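PDB 5N7Q: putative cathepsin d from Ixodes ricinus, which probably cleaves peptide bonds within proteins as an aspartic endopeptidase of the pepsin-like A1 family, and is here bound to the inhibitor pepstatin A. Local coordinates for residues I177-Y182 with Y322-F326; V16-G20 with A119-G123; H200-V204 with E215-K219; G255-C261 with L297-M303; L44-K48 with H57-S62. All blocks are in the same frame, centred on the assembly; numbering follows the deposited sequence.

Contact 1: I177-Y182 with Y322-F326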
# COMPACT_ATOMS: atom_id res chain seq x y z
N ILE A 177 17.75 1.53 4.21
CA ILE A 177 17.44 2.33 3.01
C ILE A 177 18.49 1.95 1.98
O ILE A 177 19.66 2.11 2.26
CB ILE A 177 17.57 3.86 3.29
CG1 ILE A 177 16.76 4.30 4.51
CG2 ILE A 177 17.18 4.64 2.04
CD1 ILE A 177 17.02 5.74 4.96
N ASP A 178 18.07 1.46 0.81
CA ASP A 178 19.01 0.95 -0.20
C ASP A 178 19.18 2.03 -1.27
O ASP A 178 18.27 2.24 -2.09
CB ASP A 178 18.47 -0.33 -0.81
CG ASP A 178 19.45 -1.02 -1.71
OD1 ASP A 178 20.51 -0.46 -2.06
OD2 ASP A 178 19.17 -2.18 -2.07
N HIS A 179 20.35 2.67 -1.30
CA HIS A 179 20.63 3.69 -2.31
C HIS A 179 20.74 3.07 -3.71
O HIS A 179 20.68 3.79 -4.69
CB HIS A 179 21.89 4.49 -1.94
CG HIS A 179 21.94 5.89 -2.50
ND1 HIS A 179 21.47 6.22 -3.76
CD2 HIS A 179 22.39 7.04 -1.96
CE1 HIS A 179 21.66 7.51 -3.97
NE2 HIS A 179 22.21 8.03 -2.89
N ASP A 180 20.82 1.74 -3.85
CA ASP A 180 20.75 1.14 -5.17
C ASP A 180 19.33 1.15 -5.73
O ASP A 180 19.15 0.80 -6.90
CB ASP A 180 21.43 -0.22 -5.20
CG ASP A 180 22.96 -0.12 -5.02
OD1 ASP A 180 23.53 0.91 -5.48
OD2 ASP A 180 23.54 -1.05 -4.39
N HIS A 181 18.33 1.56 -4.95
CA HIS A 181 16.99 1.78 -5.47
C HIS A 181 16.62 3.22 -5.70
O HIS A 181 15.47 3.48 -6.08
CB HIS A 181 15.93 1.17 -4.54
CG HIS A 181 15.91 -0.32 -4.57
ND1 HIS A 181 15.83 -1.04 -5.73
CD2 HIS A 181 15.92 -1.22 -3.56
CE1 HIS A 181 15.82 -2.34 -5.44
NE2 HIS A 181 15.88 -2.47 -4.13
N TYR A 182 17.53 4.17 -5.54
CA TYR A 182 17.18 5.56 -5.80
C TYR A 182 18.36 6.37 -6.31
O TYR A 182 19.53 5.98 -6.12
CB TYR A 182 16.51 6.21 -4.58
CG TYR A 182 17.43 6.72 -3.47
CD1 TYR A 182 17.99 8.00 -3.53
CD2 TYR A 182 17.70 5.96 -2.35
CE1 TYR A 182 18.79 8.48 -2.50
CE2 TYR A 182 18.51 6.42 -1.33
CZ TYR A 182 19.04 7.70 -1.42
OH TYR A 182 19.83 8.16 -0.40
N TYR A 322 8.74 6.92 -7.10
CA TYR A 322 9.43 7.50 -5.94
C TYR A 322 9.63 6.45 -4.86
O TYR A 322 8.68 6.01 -4.22
CB TYR A 322 8.69 8.76 -5.46
CG TYR A 322 8.68 9.78 -6.59
CD1 TYR A 322 9.85 10.40 -6.98
CD2 TYR A 322 7.55 10.00 -7.37
CE1 TYR A 322 9.90 11.24 -8.06
CE2 TYR A 322 7.58 10.85 -8.45
CZ TYR A 322 8.77 11.45 -8.81
OH TYR A 322 8.79 12.32 -9.89
N TYR A 323 10.87 6.01 -4.72
CA TYR A 323 11.30 5.15 -3.62
C TYR A 323 10.98 5.84 -2.29
O TYR A 323 11.19 7.05 -2.16
CB TYR A 323 12.79 4.95 -3.75
CG TYR A 323 13.42 3.95 -2.81
CD1 TYR A 323 13.05 2.60 -2.82
CD2 TYR A 323 14.43 4.32 -1.93
CE1 TYR A 323 13.63 1.68 -1.99
CE2 TYR A 323 15.02 3.41 -1.09
CZ TYR A 323 14.65 2.08 -1.12
OH TYR A 323 15.26 1.17 -0.30
N THR A 324 10.42 5.09 -1.33
CA THR A 324 9.83 5.72 -0.17
C THR A 324 10.40 5.09 1.08
O THR A 324 10.47 3.87 1.22
CB THR A 324 8.32 5.62 -0.16
OG1 THR A 324 7.82 6.18 -1.39
CG2 THR A 324 7.71 6.40 0.96
N ILE A 325 10.79 5.96 2.00
CA ILE A 325 11.37 5.61 3.30
C ILE A 325 10.34 5.95 4.37
O ILE A 325 9.90 7.09 4.47
CB ILE A 325 12.66 6.40 3.59
CG1 ILE A 325 13.78 6.08 2.57
CG2 ILE A 325 13.18 6.03 4.96
CD1 ILE A 325 13.62 6.75 1.22
N PHE A 326 9.97 4.95 5.17
CA PHE A 326 9.01 5.08 6.27
C PHE A 326 9.84 5.00 7.57
O PHE A 326 10.32 3.93 7.93
CB PHE A 326 7.98 3.97 6.19
CG PHE A 326 7.12 4.00 4.97
CD1 PHE A 326 7.56 3.41 3.77
CD2 PHE A 326 5.88 4.59 5.02
CE1 PHE A 326 6.75 3.46 2.64
CE2 PHE A 326 5.07 4.63 3.89
CZ PHE A 326 5.51 4.05 2.70

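Contact 2: V16-G20 with A119-G123. Unlike the reference sequence in segment 16-20: Val-17 (reference Glu).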
# COMPACT_ATOMS: atom_id res chain seq x y z
N VAL A 16 -1.22 -3.54 -10.03
CA VAL A 16 -2.35 -3.20 -9.14
C VAL A 16 -2.16 -3.65 -7.71
O VAL A 16 -2.62 -2.99 -6.79
CB VAL A 16 -3.73 -3.66 -9.66
CG1 VAL A 16 -4.02 -2.99 -10.97
CG2 VAL A 16 -3.85 -5.15 -9.79
N VAL A 17 -1.50 -4.79 -7.50
CA VAL A 17 -1.16 -5.24 -6.15
C VAL A 17 0.23 -5.85 -6.12
O VAL A 17 0.68 -6.48 -7.09
CB VAL A 17 -2.20 -6.25 -5.58
CG1 VAL A 17 -3.58 -5.62 -5.38
CG2 VAL A 17 -2.35 -7.44 -6.49
N TYR A 18 0.86 -5.71 -4.96
CA TYR A 18 2.19 -6.25 -4.68
C TYR A 18 2.08 -7.09 -3.43
O TYR A 18 1.37 -6.74 -2.49
CB TYR A 18 3.19 -5.10 -4.51
CG TYR A 18 3.38 -4.24 -5.73
CD1 TYR A 18 2.44 -3.26 -6.07
CD2 TYR A 18 4.50 -4.39 -6.53
CE1 TYR A 18 2.62 -2.49 -7.21
CE2 TYR A 18 4.68 -3.60 -7.67
CZ TYR A 18 3.74 -2.66 -7.98
OH TYR A 18 3.91 -1.87 -9.10
N TYR A 19 2.73 -8.24 -3.43
CA TYR A 19 2.66 -9.14 -2.28
C TYR A 19 3.90 -9.97 -2.16
O TYR A 19 4.63 -10.19 -3.14
CB TYR A 19 1.42 -10.03 -2.38
CG TYR A 19 1.24 -10.67 -3.73
CD1 TYR A 19 0.60 -9.96 -4.75
CD2 TYR A 19 1.67 -11.98 -3.99
CE1 TYR A 19 0.42 -10.50 -5.99
CE2 TYR A 19 1.47 -12.53 -5.26
CZ TYR A 19 0.86 -11.77 -6.25
OH TYR A 19 0.60 -12.22 -7.52
N GLY A 20 4.17 -10.41 -0.93
CA GLY A 20 5.39 -11.17 -0.65
C GLY A 20 5.19 -12.28 0.36
O GLY A 20 4.18 -12.32 1.07
N ALA A 119 -7.97 -12.57 -4.72
CA ALA A 119 -6.58 -12.11 -4.67
C ALA A 119 -5.60 -13.28 -4.76
O ALA A 119 -5.92 -14.40 -4.35
CB ALA A 119 -6.31 -11.31 -3.41
N PRO A 120 -4.39 -13.00 -5.29
CA PRO A 120 -3.31 -13.98 -5.32
C PRO A 120 -2.64 -14.12 -3.95
O PRO A 120 -1.91 -15.08 -3.69
CB PRO A 120 -2.33 -13.37 -6.33
CG PRO A 120 -2.53 -11.92 -6.20
CD PRO A 120 -4.00 -11.74 -5.95
N PHE A 121 -2.89 -13.15 -3.09
CA PHE A 121 -2.36 -13.16 -1.72
C PHE A 121 -3.42 -13.74 -0.77
O PHE A 121 -4.62 -13.75 -1.08
CB PHE A 121 -1.91 -11.78 -1.29
CG PHE A 121 -2.93 -10.69 -1.51
CD1 PHE A 121 -3.93 -10.48 -0.60
CD2 PHE A 121 -2.90 -9.90 -2.67
CE1 PHE A 121 -4.88 -9.49 -0.78
CE2 PHE A 121 -3.85 -8.91 -2.87
CZ PHE A 121 -4.85 -8.70 -1.91
N ASP A 122 -2.93 -14.20 0.37
CA ASP A 122 -3.78 -14.81 1.41
C ASP A 122 -4.26 -13.82 2.43
O ASP A 122 -5.29 -14.05 3.04
CB ASP A 122 -3.01 -15.91 2.11
CG ASP A 122 -2.44 -16.92 1.12
OD1 ASP A 122 -3.21 -17.48 0.31
OD2 ASP A 122 -1.20 -17.06 1.05
N GLY A 123 -3.54 -12.74 2.63
CA GLY A 123 -3.93 -11.78 3.64
C GLY A 123 -3.14 -10.50 3.55
O GLY A 123 -2.50 -10.23 2.54

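Contact 3: H200-V204 with E215-K219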
# COMPACT_ATOMS: atom_id res chain seq x y z
N HIS A 200 1.74 16.68 5.17
CA HIS A 200 1.25 17.84 4.42
C HIS A 200 1.86 17.91 3.03
O HIS A 200 3.06 17.71 2.82
CB HIS A 200 1.58 19.11 5.22
CG HIS A 200 1.10 20.37 4.57
ND1 HIS A 200 -0.22 20.74 4.55
CD2 HIS A 200 1.77 21.35 3.92
CE1 HIS A 200 -0.35 21.89 3.92
NE2 HIS A 200 0.84 22.27 3.51
N VAL A 201 0.99 18.20 2.05
CA VAL A 201 1.37 18.45 0.65
C VAL A 201 1.12 19.94 0.33
O VAL A 201 0.11 20.51 0.76
CB VAL A 201 0.57 17.53 -0.29
CG1 VAL A 201 0.73 17.94 -1.74
CG2 VAL A 201 1.00 16.07 -0.05
N ASP A 202 2.05 20.53 -0.42
CA ASP A 202 1.99 21.96 -0.74
C ASP A 202 1.08 22.27 -1.91
O ASP A 202 0.52 23.36 -1.92
CB ASP A 202 3.37 22.51 -1.08
CG ASP A 202 4.38 22.34 0.05
OD1 ASP A 202 4.00 22.25 1.22
OD2 ASP A 202 5.59 22.28 -0.27
N GLY A 203 1.02 21.39 -2.91
CA GLY A 203 0.15 21.61 -4.07
C GLY A 203 0.15 20.44 -5.03
O GLY A 203 0.97 19.53 -4.92
N VAL A 204 -0.80 20.48 -5.96
CA VAL A 204 -0.93 19.46 -7.00
C VAL A 204 -1.24 20.25 -8.27
O VAL A 204 -2.06 21.17 -8.21
CB VAL A 204 -2.08 18.47 -6.69
CG1 VAL A 204 -2.25 17.45 -7.80
CG2 VAL A 204 -1.85 17.76 -5.37
N GLU A 215 -3.86 23.56 -14.48
CA GLU A 215 -4.87 23.08 -13.56
C GLU A 215 -4.20 23.01 -12.19
O GLU A 215 -3.34 22.16 -11.97
CB GLU A 215 -5.37 21.70 -14.02
CG GLU A 215 -6.41 21.05 -13.13
CD GLU A 215 -7.74 21.73 -13.10
OE1 GLU A 215 -8.06 22.53 -14.00
OE2 GLU A 215 -8.51 21.44 -12.16
N LEU A 216 -4.61 23.91 -11.29
CA LEU A 216 -3.98 24.05 -9.96
C LEU A 216 -4.94 23.55 -8.89
O LEU A 216 -6.01 24.12 -8.68
CB LEU A 216 -3.55 25.51 -9.70
CG LEU A 216 -2.67 26.17 -10.76
CD1 LEU A 216 -2.27 27.58 -10.34
CD2 LEU A 216 -1.40 25.40 -11.11
N LEU A 217 -4.55 22.46 -8.21
CA LEU A 217 -5.35 21.80 -7.22
C LEU A 217 -4.59 21.81 -5.90
O LEU A 217 -3.44 22.27 -5.85
CB LEU A 217 -5.65 20.38 -7.69
CG LEU A 217 -6.50 20.40 -8.97
CD1 LEU A 217 -6.47 19.03 -9.60
CD2 LEU A 217 -7.91 20.84 -8.67
N CYS A 218 -5.23 21.31 -4.84
CA CYS A 218 -4.64 21.41 -3.50
C CYS A 218 -4.09 22.84 -3.34
O CYS A 218 -2.98 23.04 -2.87
CB CYS A 218 -3.53 20.36 -3.35
SG CYS A 218 -2.63 20.44 -1.78
N LYS A 219 -4.89 23.82 -3.78
CA LYS A 219 -4.36 25.16 -3.99
C LYS A 219 -3.80 25.78 -2.72
O LYS A 219 -2.73 26.39 -2.75
CB LYS A 219 -5.41 26.06 -4.64
CG LYS A 219 -4.87 27.44 -5.01
CD LYS A 219 -3.98 27.38 -6.24
CE LYS A 219 -3.19 28.67 -6.43
NZ LYS A 219 -1.93 28.66 -5.66
O HOH W 1 -0.58 25.03 -3.89

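Contact 4: G255-C261 with L297-M303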
# COMPACT_ATOMS: atom_id res chain seq x y z
N GLY A 255 -15.74 3.09 -10.49
CA GLY A 255 -15.07 3.99 -9.54
C GLY A 255 -13.93 4.81 -10.11
O GLY A 255 -13.34 5.65 -9.38
N GLN A 256 -13.61 4.57 -11.39
CA GLN A 256 -12.50 5.21 -12.08
C GLN A 256 -12.87 5.91 -13.38
O GLN A 256 -13.72 5.49 -14.19
CB GLN A 256 -11.36 4.23 -12.41
CG GLN A 256 -10.58 3.72 -11.21
CD GLN A 256 -11.37 2.70 -10.41
OE1 GLN A 256 -11.81 1.69 -10.96
NE2 GLN A 256 -11.59 2.97 -9.12
N TYR A 257 -12.13 6.97 -13.61
CA TYR A 257 -12.16 7.67 -14.85
C TYR A 257 -11.38 6.90 -15.92
O TYR A 257 -10.36 6.30 -15.62
CB TYR A 257 -11.60 9.06 -14.64
CG TYR A 257 -12.61 9.99 -13.99
CD1 TYR A 257 -13.55 10.63 -14.79
CD2 TYR A 257 -12.63 10.22 -12.62
CE1 TYR A 257 -14.48 11.49 -14.25
CE2 TYR A 257 -13.56 11.10 -12.06
CZ TYR A 257 -14.49 11.71 -12.89
OH TYR A 257 -15.43 12.59 -12.38
N LEU A 258 -11.86 6.97 -17.16
CA LEU A 258 -11.20 6.30 -18.30
C LEU A 258 -10.67 7.33 -19.28
O LEU A 258 -11.27 8.41 -19.47
CB LEU A 258 -12.19 5.41 -19.04
CG LEU A 258 -12.88 4.35 -18.17
CD1 LEU A 258 -13.91 3.61 -19.01
CD2 LEU A 258 -11.88 3.41 -17.53
N LEU A 259 -9.57 6.97 -19.92
CA LEU A 259 -8.87 7.82 -20.87
C LEU A 259 -8.89 7.13 -22.22
O LEU A 259 -8.83 5.90 -22.31
CB LEU A 259 -7.44 8.04 -20.41
CG LEU A 259 -7.35 8.88 -19.13
CD1 LEU A 259 -6.02 8.68 -18.42
CD2 LEU A 259 -7.59 10.36 -19.39
N ASP A 260 -8.98 7.91 -23.29
CA ASP A 260 -8.87 7.31 -24.63
C ASP A 260 -7.48 6.70 -24.85
O ASP A 260 -6.50 7.42 -24.86
CB ASP A 260 -9.16 8.38 -25.69
CG ASP A 260 -9.26 7.80 -27.09
OD1 ASP A 260 -8.60 6.77 -27.41
OD2 ASP A 260 -10.04 8.37 -27.88
N CYS A 261 -7.42 5.38 -25.08
CA CYS A 261 -6.15 4.68 -25.20
C CYS A 261 -5.32 5.14 -26.40
O CYS A 261 -4.11 4.88 -26.41
CB CYS A 261 -6.33 3.16 -25.24
SG CYS A 261 -6.89 2.37 -23.71
N LEU A 297 -8.83 -1.37 -21.25
CA LEU A 297 -9.12 0.02 -20.87
C LEU A 297 -7.85 0.73 -20.44
O LEU A 297 -6.88 0.10 -20.02
CB LEU A 297 -10.10 0.05 -19.71
CG LEU A 297 -11.41 -0.70 -19.88
CD1 LEU A 297 -12.16 -0.67 -18.56
CD2 LEU A 297 -12.24 -0.17 -21.05
N CYS A 298 -7.89 2.05 -20.54
CA CYS A 298 -6.82 2.90 -20.01
C CYS A 298 -7.43 3.71 -18.88
O CYS A 298 -8.22 4.64 -19.13
CB CYS A 298 -6.25 3.77 -21.11
SG CYS A 298 -5.40 2.76 -22.34
N VAL A 299 -7.07 3.33 -17.66
CA VAL A 299 -7.68 3.90 -16.46
C VAL A 299 -6.83 5.07 -15.97
O VAL A 299 -5.61 4.98 -15.86
CB VAL A 299 -7.82 2.80 -15.40
CG1 VAL A 299 -8.17 3.38 -14.03
CG2 VAL A 299 -8.85 1.78 -15.85
N SER A 300 -7.48 6.18 -15.67
CA SER A 300 -6.82 7.28 -15.04
C SER A 300 -6.40 6.89 -13.63
O SER A 300 -7.23 6.43 -12.85
CB SER A 300 -7.75 8.47 -14.94
OG SER A 300 -7.15 9.48 -14.14
N GLY A 301 -5.15 7.14 -13.30
CA GLY A 301 -4.64 6.84 -11.98
C GLY A 301 -5.02 7.82 -10.89
O GLY A 301 -4.46 7.76 -9.81
N PHE A 302 -5.96 8.72 -11.17
CA PHE A 302 -6.51 9.63 -10.16
C PHE A 302 -7.97 9.33 -9.97
O PHE A 302 -8.77 9.53 -10.90
CB PHE A 302 -6.27 11.10 -10.53
CG PHE A 302 -4.86 11.37 -10.90
CD1 PHE A 302 -3.91 11.55 -9.93
CD2 PHE A 302 -4.48 11.40 -12.23
CE1 PHE A 302 -2.59 11.77 -10.28
CE2 PHE A 302 -3.17 11.63 -12.59
CZ PHE A 302 -2.22 11.80 -11.60
N MET A 303 -8.34 8.84 -8.80
CA MET A 303 -9.70 8.45 -8.47
C MET A 303 -10.20 9.19 -7.22
O MET A 303 -9.45 9.51 -6.32
CB MET A 303 -9.80 6.95 -8.30
CG MET A 303 -8.92 6.37 -7.22
SD MET A 303 -9.24 4.63 -6.88
CE MET A 303 -10.66 4.67 -5.81
O HOH W 2 -9.76 7.24 -11.98
O HOH W 3 -10.03 3.40 -21.84

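Contact 5: L44-K48 with H57-S62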
# COMPACT_ATOMS: atom_id res chain seq x y z
N LEU A 44 -4.69 -13.62 8.19
CA LEU A 44 -4.58 -14.75 7.24
C LEU A 44 -5.86 -15.57 7.33
O LEU A 44 -6.54 -15.55 8.36
CB LEU A 44 -3.38 -15.63 7.58
CG LEU A 44 -2.01 -14.97 7.41
CD1 LEU A 44 -0.95 -15.79 8.09
CD2 LEU A 44 -1.71 -14.70 5.93
N PRO A 45 -6.18 -16.33 6.26
CA PRO A 45 -7.35 -17.22 6.34
C PRO A 45 -7.15 -18.32 7.38
O PRO A 45 -6.07 -18.87 7.47
CB PRO A 45 -7.43 -17.83 4.93
CG PRO A 45 -6.57 -16.93 4.06
CD PRO A 45 -5.47 -16.51 4.98
N SER A 46 -8.18 -18.64 8.15
CA SER A 46 -8.10 -19.68 9.19
C SER A 46 -8.36 -21.09 8.64
O SER A 46 -9.23 -21.25 7.81
CB SER A 46 -9.17 -19.41 10.23
OG SER A 46 -9.03 -20.26 11.33
N SER A 47 -7.69 -22.10 9.18
CA SER A 47 -8.07 -23.49 8.92
C SER A 47 -9.47 -23.82 9.46
O SER A 47 -10.05 -24.82 9.06
CB SER A 47 -7.09 -24.46 9.53
OG SER A 47 -6.98 -24.30 10.92
N LYS A 48 -9.99 -23.00 10.37
CA LYS A 48 -11.37 -23.16 10.88
C LYS A 48 -12.42 -22.69 9.86
O LYS A 48 -13.62 -22.82 10.11
CB LYS A 48 -11.55 -22.37 12.18
CG LYS A 48 -10.97 -22.98 13.44
CD LYS A 48 -9.50 -23.29 13.37
CE LYS A 48 -8.98 -23.89 14.67
NZ LYS A 48 -7.60 -24.37 14.42
N HIS A 57 -7.18 -20.56 -0.75
CA HIS A 57 -6.04 -19.78 -0.26
C HIS A 57 -5.29 -20.60 0.76
O HIS A 57 -5.77 -21.66 1.18
CB HIS A 57 -6.50 -18.43 0.32
CG HIS A 57 -6.93 -17.47 -0.74
ND1 HIS A 57 -8.21 -17.44 -1.26
CD2 HIS A 57 -6.22 -16.55 -1.43
CE1 HIS A 57 -8.26 -16.52 -2.20
NE2 HIS A 57 -7.07 -15.98 -2.34
N HIS A 58 -4.07 -20.17 1.10
CA HIS A 58 -3.35 -20.82 2.19
C HIS A 58 -3.96 -20.47 3.54
O HIS A 58 -4.31 -19.31 3.80
CB HIS A 58 -1.86 -20.51 2.14
CG HIS A 58 -1.26 -20.76 0.80
ND1 HIS A 58 -0.82 -19.73 0.00
CD2 HIS A 58 -1.12 -21.89 0.08
CE1 HIS A 58 -0.39 -20.23 -1.15
NE2 HIS A 58 -0.56 -21.54 -1.12
N ARG A 59 -4.14 -21.48 4.38
CA ARG A 59 -4.79 -21.33 5.69
C ARG A 59 -3.81 -21.58 6.83
O ARG A 59 -2.88 -22.40 6.71
CB ARG A 59 -6.02 -22.24 5.78
CG ARG A 59 -7.10 -21.93 4.76
CD ARG A 59 -8.24 -22.95 4.72
NE ARG A 59 -7.74 -24.30 4.51
CZ ARG A 59 -7.27 -24.81 3.36
NH1 ARG A 59 -7.24 -24.10 2.23
NH2 ARG A 59 -6.81 -26.07 3.34
N TYR A 60 -4.02 -20.85 7.91
CA TYR A 60 -3.23 -21.01 9.13
C TYR A 60 -3.92 -22.04 10.02
O TYR A 60 -5.11 -21.87 10.33
CB TYR A 60 -3.15 -19.69 9.86
CG TYR A 60 -2.54 -19.83 11.25
CD1 TYR A 60 -1.23 -20.20 11.42
CD2 TYR A 60 -3.30 -19.60 12.38
CE1 TYR A 60 -0.68 -20.34 12.69
CE2 TYR A 60 -2.75 -19.68 13.64
CZ TYR A 60 -1.44 -20.06 13.81
OH TYR A 60 -0.92 -20.18 15.08
N ASP A 61 -3.17 -23.09 10.40
CA ASP A 61 -3.69 -24.13 11.30
C ASP A 61 -2.92 -24.07 12.63
O ASP A 61 -1.85 -24.59 12.76
CB ASP A 61 -3.58 -25.51 10.68
CG ASP A 61 -4.28 -26.57 11.51
OD1 ASP A 61 -4.61 -26.32 12.68
OD2 ASP A 61 -4.49 -27.69 10.98
N SER A 62 -3.52 -23.42 13.62
CA SER A 62 -2.91 -23.30 14.94
C SER A 62 -2.53 -24.64 15.57
O SER A 62 -1.56 -24.72 16.31
CB SER A 62 -3.87 -22.56 15.86
OG SER A 62 -5.10 -23.25 15.98
O HOH W 4 -6.11 -22.31 13.06

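Contact 1: I177-Y182 with Y322-F326
The Tyr-323 ring has His-181 over one face and Ile-177 at its edge. His-181 lays its CB over the face, a CH-pi contact 3.7 Å from the ring centroid, displaced toward the CE1 rim. Near the ring plane stands the methyl CG2 of Ile-177, 4.0 Å from Tyr-323 CE2. The Tyr-182 ring comes rim to rim, its CD2 3.7 Å from Tyr-323 CD2 with the planes only 19° apart, so neither ring covers the other. Tyr-182 instead receives His-179 over the centre of one face.

Tyr-323 reaches this place because its CG is anti to the backbone N (chi1 -173°), which sends the ring out from the strand into the bend of 177-182. There its hydroxyl accepts the backbone N-H of Asp-178, OH to N 3.0 Å and nearly straight at 164°. Two residues on, Ile-325 CG1 packs on Ile-177 CG2 at 3.7 Å, the two side chains crossing at about a right angle. The bend itself is held by an Asx turn, Asp-180 N to Asp-178 OD1, at the start of the 3-10 turn 179-181. His-181 also stacks on Tyr-159. His-181, Tyr-182 and Tyr-323 form an aromatic cluster that, with the Ile-177/Ile-325 pair, holds the loop between strands 170-174 and 187-190 onto strand 322-327, within the interdomain sheet region of the pepsin fold.

Contact 2: V16-G20 with A119-G123
Tyr-19, Phe-121 and Pro-120 carry most of this contact, in which a strand of the N-terminal lobe of the pepsin-like fold, 17-24, meets the loop that leads into strand 123-126. The meeting is wholly apolar. Tyr-19 presses the CE1 side of its ring against the proline, CE1 to Pro-120 CG 3.3 Å, a tight approach, and the two side chains cross at about a right angle. Its hydroxyl end is also close, with OH 3.4 Å from Pro-120 CB, so the proline lies along the outer half of the tyrosine.

Nearer the backbone, Tyr-19 CB touches Phe-121 CB at 3.9 Å. With CG between the backbone N and the carbonyl carbon in both residues (chi1 47° for Tyr-19 and 51° for Phe-121), the rings swing out crosswise from this CB contact, Tyr-19 CD1 coming to the edge of the Phe-121 ring near its plane. One face of that ring is covered by Ala-119, whose CB sits 3.3 Å above the plane, over the centre, while Gly-123 N lies at the edge in plane.

The Phe-121 side chain is about 9 Å from that of Asp-36, a predicted active-site aspartate, consistent with a place just behind the cleft. Val-17, which differs from the reference sequence (Glu), also packs on an apolar side chain of the bound peptide. Toward the loop, Val-17 CB lies 4.1 Å from Phe-121 CE2, at that corner of the ring.

Contact 3: H200-V204 with E215-K219
Val-204 and Leu-217 face each other as a hydrogen-bonded pair in the antiparallel beta hairpin of strands 198-206 and 215-217, their side chains on the same face of the sheet and their CB atoms 4.2 Å apart. The valine leans past the leucine to the next residue: with CG1 anti to the backbone N (chi1 178°), the other methyl, CG2, is turned to Cys-218 and lies 3.7 Å from its CB. Leu-217, for its part, packs beyond the hairpin on Leu-243 of helix 237-247.

Cys-218 directs SG anti to its own backbone N (chi1 176°), which carries the sulfur across the hairpin to the neighbourhood of Val-201, where SG is 4.2 Å from Val-201 CG1. From there it closes the disulfide with Cys-222, at the start of strand 222-226.

Two backbone bonds tie the pair. Leu-217 N gives the shorter one to Val-204 O, 2.8 Å and 161°; Val-204 N returns one to Leu-217 O at 3.2 Å. Just before Val-204, Asp-202 and Gly-203 form a classic beta bulge facing Thr-273 on the neighbouring strand 270-274. Beside the bulge, where the partner chain leaves its strand, a water lies 2.8 Å from both Asp-202 O and Lys-219 O.

Contact 4: G255-C261 with L297-M303
Residues 258-259 pair antiparallel with 298-299 in a short, weak beta ladder in the C-terminal lobe of the pepsin-like fold, Leu-258 facing Val-299 as a non-hydrogen-bonded pair flanked by bonds from Ser-300 N to Tyr-257 O (2.9 Å) and from Leu-259 N to Cys-298 O (2.8 Å).

On the face of Leu-258 and Val-299, the valine is gripped by two neighbours. Leu-258 CD2 lies 3.8 Å from its CG2, and Gln-256 lays CB and CG against its CG1. The Gln-256 chain then bends at chi2 (75°) and runs beside Met-303, pointing the same way, with NE2 3.6 Å from SD. Both of these residues also pack on a modified side chain of the bound peptide, so this end of the ladder borders the inhibitor.

The other face carries Leu-259, whose CD1 rests 3.7 Å from Ser-300 CA. Ser-300 OG makes an ST turn with Phe-302 N and also pairs with Asn-244 of helix 237-247. One water takes the N-H of Tyr-257 and donates to Ser-300 O and Phe-302 O, linking the two backbones beyond the ladder; a second joins Leu-259 O to Cys-298 N. At the far end the chains are joined covalently by the disulfide of Cys-261 and Cys-298, SG to SG 2.1 Å with a torsion of 117°.

Contact 5: L44-K48 with H57-S62
Backbone hydrogen bonds between Tyr-60 and its neighbours Pro-45 and Ser-47 form the frame here. The Tyr-60 N-H goes to Pro-45 O at 2.9 Å, almost straight (168°), and its carbonyl O takes the N-H of Ser-47 at 2.8 Å. This is a single backbone bridge between Ser-46 and Tyr-60, just past the end of strand 42-45. Arg-59 CA adds a CA-H...O contact to Pro-45 O.

Of the apolar contacts, the Pro-45 ring is central: its CG meets His-57 CB at 4.0 Å, the side chains about perpendicular, and its CB lies near Arg-59 CG. The proline ring also covers His-58 O, CD to O 3.3 Å, a buried carbonyl with no polar partner in the model.

Charged and polar ends gather at Lys-48, whose chain bends at chi2 (56°) to bring NZ back over the loop. NZ donates to Ser-62 OG at 3.2 Å, makes a long salt bridge to Asp-61 OD1 at 4.0 Å, and gives a bond to a water. That water also donates to Tyr-60 O and accepts from Ser-62 N. Asp-61 OD1 is shared with Ser-63 OG. An ST turn, Lys-48 N to Ser-46 OG, shapes the bend, and Ser-46 OG pairs with Glu-107. The contact closes the loop around helix 52-55, with strand 103-112 beside Ser-46 and strands 17-24 and 29-36 against Tyr-60.

All five contacts are partly buried, contact 2 lying nearest the chain centre and 3, 4 and 5 further out. Contacts 2 and 5 belong to the N-terminal lobe and touch directly, through His-57 NE2 to Ala-119 O and His-58 ND1 to Asp-122 OD2. Contacts 3 and 4 reach the same sheet of the other lobe; contact 4 is closed by a disulfide across its segments, while Cys-218 of contact 3 bonds onward to Cys-222. Contact 2 is purely apolar, contact 1 mainly aromatic; 3, 4 and 5 rely more on backbone bonds, and 5 adds charge. Contacts 2 and 4 approach the bound peptide, whereas 1, 3 and 5 lie away from the annotated sites.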